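PDB 6JIX: taurine:2-oxoglutarate aminotransferase from Bifidobacterium kashiwanohense PV20-2, which probably transfers the amino group of taurine to 2-oxoglutarate, using pyridoxal 5'-phosphate as cofactor. Local coordinates for residues M52-V57 against C419-I424; S59-E64 against V283-V288; V222-V227 against F410-N415; I346-L351 against A364-L369. All blocks are in the same frame, centred on the assembly; numbering follows the deposited sequence.

Contact 1. Residues M52-V57 against C419-I424; sequences MSSLLV and CPPLII. With GLU (glutamic acid), chain N.
S54 turns its hydroxyl onto the bond between two consecutive prolines: S54 OG stands 3.1 Å from P421 N, a nitrogen with no hydrogen to give. The proton of that hydroxyl lies within weak hydrogen-bonding range of both C419 O and S59 O, and the model does not settle between them; R260 NH2 adds a weak bond of its own. On one flank M52, bent at both chi2 and chi3, crosses the P420 ring obliquely and brings CE to 3.9 Å from P420 CB. Its SD meets I424 CD1 at 4.0 Å, with the two side chains at about a right angle. On the other flank V57 CG1 packs against C419 CB at 3.8 Å. S53 faces the bound glutamate instead. With chi1 at 79°, its OG lies between the backbone N and the carbonyl carbon, from where it gives a 2.6 Å hydrogen bond to L55 O, arriving 24° from the carbonyl plane. L56 CD2 lies beside the glutamate side-chain carboxylate, and P84 of the second subunit packs on L56. An alanine in place of S53 removes the hydroxyl, and L55 O would probably be left without that bond beside the ligand. The chemistry thus divides in two: mainly apolar packing, of M52 on P420 and I424 and of V57 on C419, joins the segments, while the bend beside them lines a ligand pocket, where T409 O bonds the glutamate.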
# COMPACT_ATOMS: atom_id res chain seq x y z
N MET A 52 21.09 11.60 8.47
CA MET A 52 21.62 10.60 9.38
C MET A 52 20.59 9.53 9.79
O MET A 52 20.98 8.53 10.42
CB MET A 52 22.18 11.31 10.61
CG MET A 52 23.38 12.17 10.28
SD MET A 52 24.71 11.21 9.50
CE MET A 52 25.22 10.23 10.93
N SER A 53 19.32 9.66 9.41
CA SER A 53 18.32 8.63 9.65
C SER A 53 17.88 7.94 8.36
O SER A 53 16.92 7.16 8.39
CB SER A 53 17.10 9.22 10.35
OG SER A 53 16.28 9.90 9.40
N SER A 54 18.54 8.23 7.24
CA SER A 54 18.15 7.68 5.95
C SER A 54 16.67 7.90 5.67
O SER A 54 15.98 7.03 5.13
CB SER A 54 18.49 6.20 5.87
OG SER A 54 19.83 6.05 5.46
N LEU A 55 16.20 9.11 6.01
CA LEU A 55 14.79 9.49 6.03
C LEU A 55 14.04 8.62 7.05
O LEU A 55 14.15 8.86 8.25
CB LEU A 55 14.18 9.41 4.63
CG LEU A 55 14.73 10.44 3.63
CD1 LEU A 55 13.89 10.46 2.35
CD2 LEU A 55 14.79 11.81 4.28
N LEU A 56 13.32 7.58 6.60
CA LEU A 56 12.70 6.69 7.57
C LEU A 56 13.45 5.36 7.61
O LEU A 56 12.84 4.28 7.59
CB LEU A 56 11.21 6.50 7.23
CG LEU A 56 10.43 7.80 7.52
CD1 LEU A 56 9.08 7.93 6.79
CD2 LEU A 56 10.29 8.02 9.04
N VAL A 57 14.78 5.42 7.73
CA VAL A 57 15.65 4.25 7.63
C VAL A 57 15.30 3.48 6.35
O VAL A 57 15.16 2.26 6.37
CB VAL A 57 15.54 3.34 8.87
CG1 VAL A 57 16.75 2.45 8.98
CG2 VAL A 57 15.41 4.17 10.14
N CYS A 419 20.96 6.08 11.87
CA CYS A 419 20.87 5.09 10.79
C CYS A 419 21.20 5.80 9.49
O CYS A 419 20.33 6.00 8.63
CB CYS A 419 19.47 4.48 10.74
SG CYS A 419 18.88 3.82 12.30
N PRO A 420 22.47 6.18 9.31
CA PRO A 420 22.86 6.94 8.11
C PRO A 420 22.86 6.06 6.87
O PRO A 420 22.90 4.82 6.97
CB PRO A 420 24.28 7.42 8.45
CG PRO A 420 24.80 6.37 9.41
CD PRO A 420 23.60 5.95 10.23
N PRO A 421 22.84 6.65 5.69
CA PRO A 421 22.85 5.84 4.46
C PRO A 421 24.05 4.91 4.41
O PRO A 421 25.15 5.27 4.84
CB PRO A 421 22.88 6.88 3.34
CG PRO A 421 22.34 8.12 3.98
CD PRO A 421 22.80 8.09 5.39
N LEU A 422 23.82 3.71 3.88
CA LEU A 422 24.83 2.67 3.79
C LEU A 422 26.02 3.09 2.95
O LEU A 422 27.05 2.40 2.99
CB LEU A 422 24.22 1.39 3.21
CG LEU A 422 23.00 0.84 3.96
CD1 LEU A 422 22.72 -0.62 3.63
CD2 LEU A 422 23.18 1.02 5.47
N ILE A 423 25.92 4.18 2.19
CA ILE A 423 27.04 4.65 1.38
C ILE A 423 27.87 5.71 2.08
O ILE A 423 28.84 6.21 1.50
CB ILE A 423 26.58 5.21 0.01
CG1 ILE A 423 25.69 6.44 0.19
CG2 ILE A 423 25.89 4.14 -0.83
CD1 ILE A 423 25.23 7.03 -1.11
N ILE A 424 27.48 6.12 3.30
CA ILE A 424 28.27 7.11 4.02
C ILE A 424 29.72 6.63 4.17
O ILE A 424 30.00 5.44 4.33
CB ILE A 424 27.63 7.41 5.39
CG1 ILE A 424 28.01 8.82 5.85
CG2 ILE A 424 28.03 6.35 6.41
CD1 ILE A 424 27.34 9.24 7.14
N GLU N . 13.34 13.55 10.64
CA GLU N . 13.65 12.40 9.80
C GLU N . 14.11 12.83 8.41
O GLU N . 15.36 12.87 8.11
CB GLU N . 12.38 11.57 9.67
CG GLU N . 11.21 12.49 9.38
CD GLU N . 9.89 11.73 9.40
OE1 GLU N . 9.73 10.97 10.39
OE2 GLU N . 9.01 11.83 8.47
OXT GLU N . 13.23 13.15 7.57

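Contact 2. Residues S59-E64 against V283-V288; sequences SNLGHE and VTCGYV
Two beta turns meet here, type I from S59 to G62 and type I' from T284 to Y287, and they come closest at S59 and C285, whose CA atoms are 4.3 Å apart. C285 pushes its sulfur into the first turn: C285 SG lies 3.4 Å from L61 N and 3.7 Å from L61 CB, so the thiol packs along the root of the leucine. Y287 reaches across further on. Its CG is anti to the carbonyl carbon (chi1 -69°), which carries the ring out to the backbone after the turn, and Y287 OH gives a 2.7 Å hydrogen bond to G62 O. That carbonyl oxygen lies near the ring plane at the phenol edge, yet OH stands above the carbonyl plane, 42° out of it. Y287 OH is also hydrogen-bonded to L65 N. The loop 283-288 follows cofactor-binding K281 and joins strands 276-279 and 291-296 of the seven-stranded sheet of this fold type I aminotransferase; T284 OG1 secures its far side with a 2.6 Å bond to V288 O. A phenylalanine in place of Y287 would keep the ring, but G62 O and L65 N would probably lose the partner they share. The polar ends of N60 and H63 go to R260 and D51, and G286 O accepts a hydrogen bond from H317 NE2 of the second subunit.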
# COMPACT_ATOMS: atom_id res chain seq x y z
N SER A 59 16.28 5.14 2.83
CA SER A 59 17.15 5.59 1.74
C SER A 59 18.54 4.96 1.88
O SER A 59 19.56 5.63 2.03
CB SER A 59 17.21 7.11 1.73
OG SER A 59 15.90 7.65 1.51
N ASN A 60 18.57 3.64 1.72
CA ASN A 60 19.74 2.85 2.10
C ASN A 60 20.97 3.19 1.26
O ASN A 60 22.10 3.09 1.75
CB ASN A 60 19.40 1.36 1.99
CG ASN A 60 18.72 0.82 3.26
OD1 ASN A 60 18.21 1.58 4.08
ND2 ASN A 60 18.73 -0.49 3.42
N LEU A 61 20.77 3.54 -0.02
CA LEU A 61 21.87 3.89 -0.91
C LEU A 61 21.98 5.40 -1.14
O LEU A 61 22.45 5.83 -2.20
CB LEU A 61 21.73 3.17 -2.24
CG LEU A 61 21.85 1.65 -2.13
CD1 LEU A 61 21.67 0.98 -3.48
CD2 LEU A 61 23.22 1.32 -1.53
N GLY A 62 21.57 6.21 -0.16
CA GLY A 62 21.56 7.64 -0.34
C GLY A 62 20.45 8.04 -1.30
O GLY A 62 19.54 7.29 -1.62
N HIS A 63 20.56 9.28 -1.77
CA HIS A 63 19.57 9.88 -2.65
C HIS A 63 20.14 10.06 -4.06
O HIS A 63 21.33 10.31 -4.25
CB HIS A 63 19.09 11.21 -2.08
CG HIS A 63 18.52 11.08 -0.70
ND1 HIS A 63 17.28 10.53 -0.45
CD2 HIS A 63 19.04 11.40 0.51
CE1 HIS A 63 17.04 10.55 0.85
NE2 HIS A 63 18.09 11.07 1.46
N GLU A 64 19.27 9.89 -5.06
CA GLU A 64 19.60 10.15 -6.46
C GLU A 64 20.77 9.29 -6.94
O GLU A 64 21.46 9.65 -7.90
CB GLU A 64 19.89 11.63 -6.70
CG GLU A 64 18.67 12.50 -6.57
CD GLU A 64 17.74 12.36 -7.75
OE1 GLU A 64 18.07 12.93 -8.80
OE2 GLU A 64 16.69 11.70 -7.64
N VAL A 283 14.58 -2.21 -0.55
CA VAL A 283 14.51 -2.90 -1.84
C VAL A 283 14.56 -1.89 -2.98
O VAL A 283 15.04 -2.21 -4.09
CB VAL A 283 13.25 -3.80 -1.90
CG1 VAL A 283 11.98 -2.99 -2.04
CG2 VAL A 283 13.34 -4.82 -3.04
N THR A 284 14.08 -0.67 -2.75
CA THR A 284 14.22 0.38 -3.74
C THR A 284 14.74 1.68 -3.12
O THR A 284 14.70 2.72 -3.79
CB THR A 284 12.90 0.66 -4.48
OG1 THR A 284 12.05 1.50 -3.68
CG2 THR A 284 12.17 -0.63 -4.82
N CYS A 285 15.24 1.66 -1.88
CA CYS A 285 15.68 2.88 -1.20
C CYS A 285 14.60 3.96 -1.20
O CYS A 285 14.90 5.17 -1.08
CB CYS A 285 16.97 3.41 -1.83
SG CYS A 285 18.24 2.16 -1.88
N GLY A 286 13.34 3.55 -1.34
CA GLY A 286 12.21 4.45 -1.33
C GLY A 286 11.96 5.16 -2.65
O GLY A 286 11.01 5.94 -2.74
N TYR A 287 12.80 4.91 -3.66
CA TYR A 287 12.70 5.66 -4.90
C TYR A 287 11.39 5.37 -5.63
O TYR A 287 10.86 6.25 -6.30
CB TYR A 287 13.88 5.35 -5.81
CG TYR A 287 15.24 5.87 -5.36
CD1 TYR A 287 15.48 6.27 -4.05
CD2 TYR A 287 16.30 5.93 -6.27
CE1 TYR A 287 16.75 6.73 -3.66
CE2 TYR A 287 17.57 6.38 -5.90
CZ TYR A 287 17.79 6.78 -4.61
OH TYR A 287 19.06 7.22 -4.28
N VAL A 288 10.86 4.15 -5.49
CA VAL A 288 9.54 3.78 -5.98
C VAL A 288 8.90 2.87 -4.94
O VAL A 288 9.58 1.97 -4.43
CB VAL A 288 9.60 3.06 -7.34
CG1 VAL A 288 8.19 2.86 -7.92
CG2 VAL A 288 10.49 3.82 -8.30

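Contact 3. Residues V222-V227 against F410-N415; sequences VGANGV and FGRETN
The aliphatic part of R412 lies alongside the carbonyl of A224, with R412 CB 3.3 Å from A224 O and CG and CD following a little farther off. R412 CD also approaches A224 CB, at 4.1 Å. The chain bends about its CG-CD bond (chi3 65°), which brings NE round to a water lying at the guanidinium edge, in plane. R412 NE gives this water a 2.7 Å hydrogen bond; the water in turn donates to N225 OD1 at 2.9 Å and to E413 OE2 at 2.7 Å. One solvent molecule therefore joins three side chains and carries the polar link between the segments. A second shell fixes these groups: N225 ND2 is bonded to D156 OD1, and E413 is bonded through OE1 to H389 N and through OE2 to W157 NE1. R412 to N415 form a type II' turn; in the other segment G223 O accepts from both G226 N, at 2.7 Å, and V227 N. Nearby, F410 belongs to a glutamate pocket, and the A224 side chain is about 5 Å from the bound pyridoxal phosphate at their nearest atoms. Segment 222-227 leads from strand 213-219 of the large sheet toward helix 234-245, whereas 410-415 connects strands 407-408 and 415-418; V227, T414 and N415 all rest on strand 370-376.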
# COMPACT_ATOMS: atom_id res chain seq x y z
N VAL A 222 14.01 -5.05 16.59
CA VAL A 222 12.99 -4.01 16.74
C VAL A 222 13.58 -2.66 16.37
O VAL A 222 14.54 -2.20 17.00
CB VAL A 222 12.38 -4.01 18.14
CG1 VAL A 222 11.71 -2.68 18.42
CG2 VAL A 222 11.36 -5.12 18.27
N GLY A 223 12.98 -2.00 15.37
CA GLY A 223 13.59 -0.84 14.75
C GLY A 223 13.12 0.53 15.20
O GLY A 223 13.77 1.17 16.03
N ALA A 224 12.00 1.00 14.64
CA ALA A 224 11.60 2.38 14.93
C ALA A 224 11.48 2.60 16.43
O ALA A 224 11.78 3.69 16.92
CB ALA A 224 10.29 2.72 14.21
N ASN A 225 11.11 1.56 17.17
CA ASN A 225 10.96 1.66 18.61
C ASN A 225 12.28 1.51 19.35
O ASN A 225 12.27 1.30 20.57
CB ASN A 225 9.95 0.62 19.12
CG ASN A 225 8.52 1.13 19.05
OD1 ASN A 225 7.98 1.64 20.02
ND2 ASN A 225 7.92 0.99 17.88
N GLY A 226 13.42 1.59 18.65
CA GLY A 226 14.67 1.85 19.34
C GLY A 226 15.87 0.98 19.06
O GLY A 226 16.79 0.95 19.88
N VAL A 227 15.91 0.28 17.94
CA VAL A 227 17.01 -0.63 17.63
C VAL A 227 17.28 -1.49 18.85
O VAL A 227 18.39 -1.51 19.39
CB VAL A 227 18.28 0.15 17.21
CG1 VAL A 227 19.30 -0.79 16.60
CG2 VAL A 227 17.92 1.24 16.21
N PHE A 410 15.60 11.09 13.62
CA PHE A 410 14.35 11.01 14.37
C PHE A 410 14.52 9.94 15.43
O PHE A 410 15.52 9.23 15.47
CB PHE A 410 13.15 10.69 13.46
CG PHE A 410 13.05 9.24 13.06
CD1 PHE A 410 13.88 8.71 12.06
CD2 PHE A 410 12.13 8.39 13.67
CE1 PHE A 410 13.79 7.35 11.70
CE2 PHE A 410 12.04 7.04 13.31
CZ PHE A 410 12.87 6.52 12.33
N GLY A 411 13.51 9.82 16.28
CA GLY A 411 13.49 8.77 17.28
C GLY A 411 12.06 8.50 17.68
O GLY A 411 11.14 9.21 17.28
N ARG A 412 11.89 7.43 18.45
CA ARG A 412 10.62 7.14 19.11
C ARG A 412 10.90 6.95 20.59
O ARG A 412 12.02 6.66 21.00
CB ARG A 412 9.93 5.91 18.51
CG ARG A 412 9.31 6.20 17.13
CD ARG A 412 8.27 5.16 16.74
NE ARG A 412 7.13 5.18 17.64
CZ ARG A 412 6.03 5.89 17.43
NH1 ARG A 412 5.92 6.64 16.33
NH2 ARG A 412 5.05 5.86 18.31
N GLU A 413 9.87 7.18 21.40
CA GLU A 413 9.97 6.94 22.84
C GLU A 413 11.15 7.74 23.40
O GLU A 413 11.14 8.98 23.31
CB GLU A 413 10.04 5.43 23.08
CG GLU A 413 8.74 4.68 22.84
CD GLU A 413 7.51 5.56 23.03
OE1 GLU A 413 7.40 6.26 24.07
OE2 GLU A 413 6.64 5.53 22.13
N THR A 414 12.16 7.10 23.98
CA THR A 414 13.25 7.75 24.69
C THR A 414 14.56 7.63 23.92
O THR A 414 15.64 7.74 24.51
CB THR A 414 13.40 7.17 26.11
OG1 THR A 414 14.00 8.12 27.00
CG2 THR A 414 14.26 5.91 26.15
N ASN A 415 14.49 7.41 22.60
CA ASN A 415 15.65 7.08 21.79
C ASN A 415 15.94 8.12 20.72
O ASN A 415 15.04 8.80 20.22
CB ASN A 415 15.51 5.73 21.12
CG ASN A 415 15.10 4.67 22.09
OD1 ASN A 415 13.92 4.32 22.19
ND2 ASN A 415 16.07 4.19 22.86
O HOH W 1 6.28 4.02 19.87

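Contact 4. Residues I346-L351 against A364-L369; sequences ILKPFL and ARCIGL
K348 lies over C366 where helix 336-357 packs on strand 361-367, an alpha-beta layer in which the helix covers the edge strand of a three-stranded antiparallel sheet. The two run almost exactly antiparallel, at 174°, with segment axes 8.1 Å apart, as expected for a helix that turns back through a short loop into the next strand. K348 can be followed outward. K348 CB sits 3.9 Å from C366 SG. K348 CG then passes C366 CB at 4.2 Å, and K348 CD comes to 3.7 Å from C366 O, with CE still beside the same carbonyl. The chain is extended up to this point and bends only at the last torsion (chi4 -89°), which takes NZ away from the strand to a salt bridge with E352 OE1. The lysine thus lends its methylenes to the layer while its charge is paired back on its own helix. C366 is the residue the helix closes over most fully: C366 SG, anti to the backbone N (chi1 170°), reaches L347 CD2 at 3.7 Å, while its CB meets L351 CD1. The L347 side chain crosses that of L369 obliquely, and L347 CD2 touches L369 CD2 at 3.9 Å just past the strand end. R365 points off the other face of the strand, where E363 pairs with its NH1. One helical turn after L347, L351 CB rests 3.7 Å from A364 CB.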
# COMPACT_ATOMS: atom_id res chain seq x y z
N ILE A 346 33.31 2.35 13.04
CA ILE A 346 33.40 3.75 13.41
C ILE A 346 32.25 4.16 14.31
O ILE A 346 32.46 4.78 15.35
CB ILE A 346 33.44 4.63 12.14
CG1 ILE A 346 34.57 4.22 11.20
CG2 ILE A 346 33.52 6.10 12.51
CD1 ILE A 346 34.83 5.25 10.15
N LEU A 347 31.03 3.78 13.93
CA LEU A 347 29.85 4.29 14.61
C LEU A 347 29.69 3.67 16.00
O LEU A 347 29.48 4.38 16.99
CB LEU A 347 28.61 4.06 13.74
CG LEU A 347 27.24 4.40 14.32
CD1 LEU A 347 27.04 5.89 14.41
CD2 LEU A 347 26.16 3.78 13.48
N LYS A 348 29.83 2.34 16.10
CA LYS A 348 29.65 1.66 17.39
C LYS A 348 30.57 2.22 18.47
O LYS A 348 30.06 2.64 19.53
CB LYS A 348 29.84 0.16 17.20
CG LYS A 348 29.47 -0.67 18.41
CD LYS A 348 29.29 -2.12 18.02
CE LYS A 348 28.85 -2.95 19.22
NZ LYS A 348 29.98 -3.49 20.01
N PRO A 349 31.90 2.26 18.30
CA PRO A 349 32.75 2.86 19.34
C PRO A 349 32.43 4.31 19.64
O PRO A 349 32.52 4.73 20.80
CB PRO A 349 34.16 2.72 18.74
CG PRO A 349 34.03 1.62 17.71
CD PRO A 349 32.68 1.80 17.14
N PHE A 350 32.02 5.09 18.65
CA PHE A 350 31.67 6.48 18.95
C PHE A 350 30.47 6.55 19.88
O PHE A 350 30.45 7.33 20.84
CB PHE A 350 31.40 7.27 17.67
CG PHE A 350 30.89 8.66 17.94
CD1 PHE A 350 31.76 9.68 18.27
CD2 PHE A 350 29.52 8.94 17.90
CE1 PHE A 350 31.29 10.96 18.55
CE2 PHE A 350 29.04 10.21 18.16
CZ PHE A 350 29.92 11.23 18.49
N LEU A 351 29.43 5.75 19.59
CA LEU A 351 28.23 5.78 20.44
C LEU A 351 28.53 5.20 21.82
O LEU A 351 28.04 5.72 22.83
CB LEU A 351 27.08 5.02 19.77
CG LEU A 351 26.54 5.51 18.43
CD1 LEU A 351 25.76 4.39 17.77
CD2 LEU A 351 25.69 6.77 18.58
N ALA A 364 23.99 2.42 24.37
CA ALA A 364 24.17 2.55 22.94
C ALA A 364 24.01 1.17 22.34
O ALA A 364 24.55 0.19 22.86
CB ALA A 364 25.55 3.13 22.59
N ARG A 365 23.22 1.09 21.28
CA ARG A 365 23.08 -0.14 20.52
C ARG A 365 23.41 0.20 19.08
O ARG A 365 23.05 1.27 18.59
CB ARG A 365 21.67 -0.72 20.66
CG ARG A 365 21.32 -1.13 22.09
CD ARG A 365 19.84 -1.41 22.26
NE ARG A 365 19.03 -0.24 21.95
CZ ARG A 365 18.96 0.86 22.70
NH1 ARG A 365 19.65 0.94 23.85
NH2 ARG A 365 18.20 1.87 22.32
N CYS A 366 24.13 -0.70 18.42
CA CYS A 366 24.55 -0.45 17.05
C CYS A 366 24.91 -1.78 16.44
O CYS A 366 25.78 -2.47 16.97
CB CYS A 366 25.75 0.51 16.98
SG CYS A 366 26.52 0.62 15.30
N ILE A 367 24.26 -2.13 15.33
CA ILE A 367 24.70 -3.23 14.47
C ILE A 367 24.70 -2.72 13.04
O ILE A 367 23.68 -2.22 12.55
CB ILE A 367 23.81 -4.47 14.62
CG1 ILE A 367 24.41 -5.64 13.85
CG2 ILE A 367 22.39 -4.16 14.19
CD1 ILE A 367 23.72 -6.93 14.15
N GLY A 368 25.85 -2.83 12.36
CA GLY A 368 26.01 -2.18 11.07
C GLY A 368 25.83 -0.68 11.20
O GLY A 368 26.44 -0.01 12.04
N LEU A 369 24.98 -0.13 10.35
CA LEU A 369 24.60 1.27 10.47
C LEU A 369 23.17 1.38 11.01
O LEU A 369 22.39 2.23 10.59
CB LEU A 369 24.78 1.99 9.13
CG LEU A 369 26.26 2.13 8.74
CD1 LEU A 369 26.44 2.62 7.32
CD2 LEU A 369 26.97 3.06 9.71

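From the N terminus, M52-V57 opens contact 1, whose loop closes only at C419-I424, so the other three contacts all nest inside it. Contact 2 opens next at S59-E64 and closes at V283-V288. Contact 3 starts at V222-V227, before that closure, and ends at F410-N415, so contacts 2 and 3 cross. Contact 4 is a short local closure, in series after contact 2 and nested within contact 3. Contacts 1 and 2 meet where L422 N probably bonds N60 O; contacts 3 and 4 meet at R365, facing V227 O and G226 O. Together they tie the cofactor-side loops of the large sheet to helix 336-357 and the three-stranded sheet it covers.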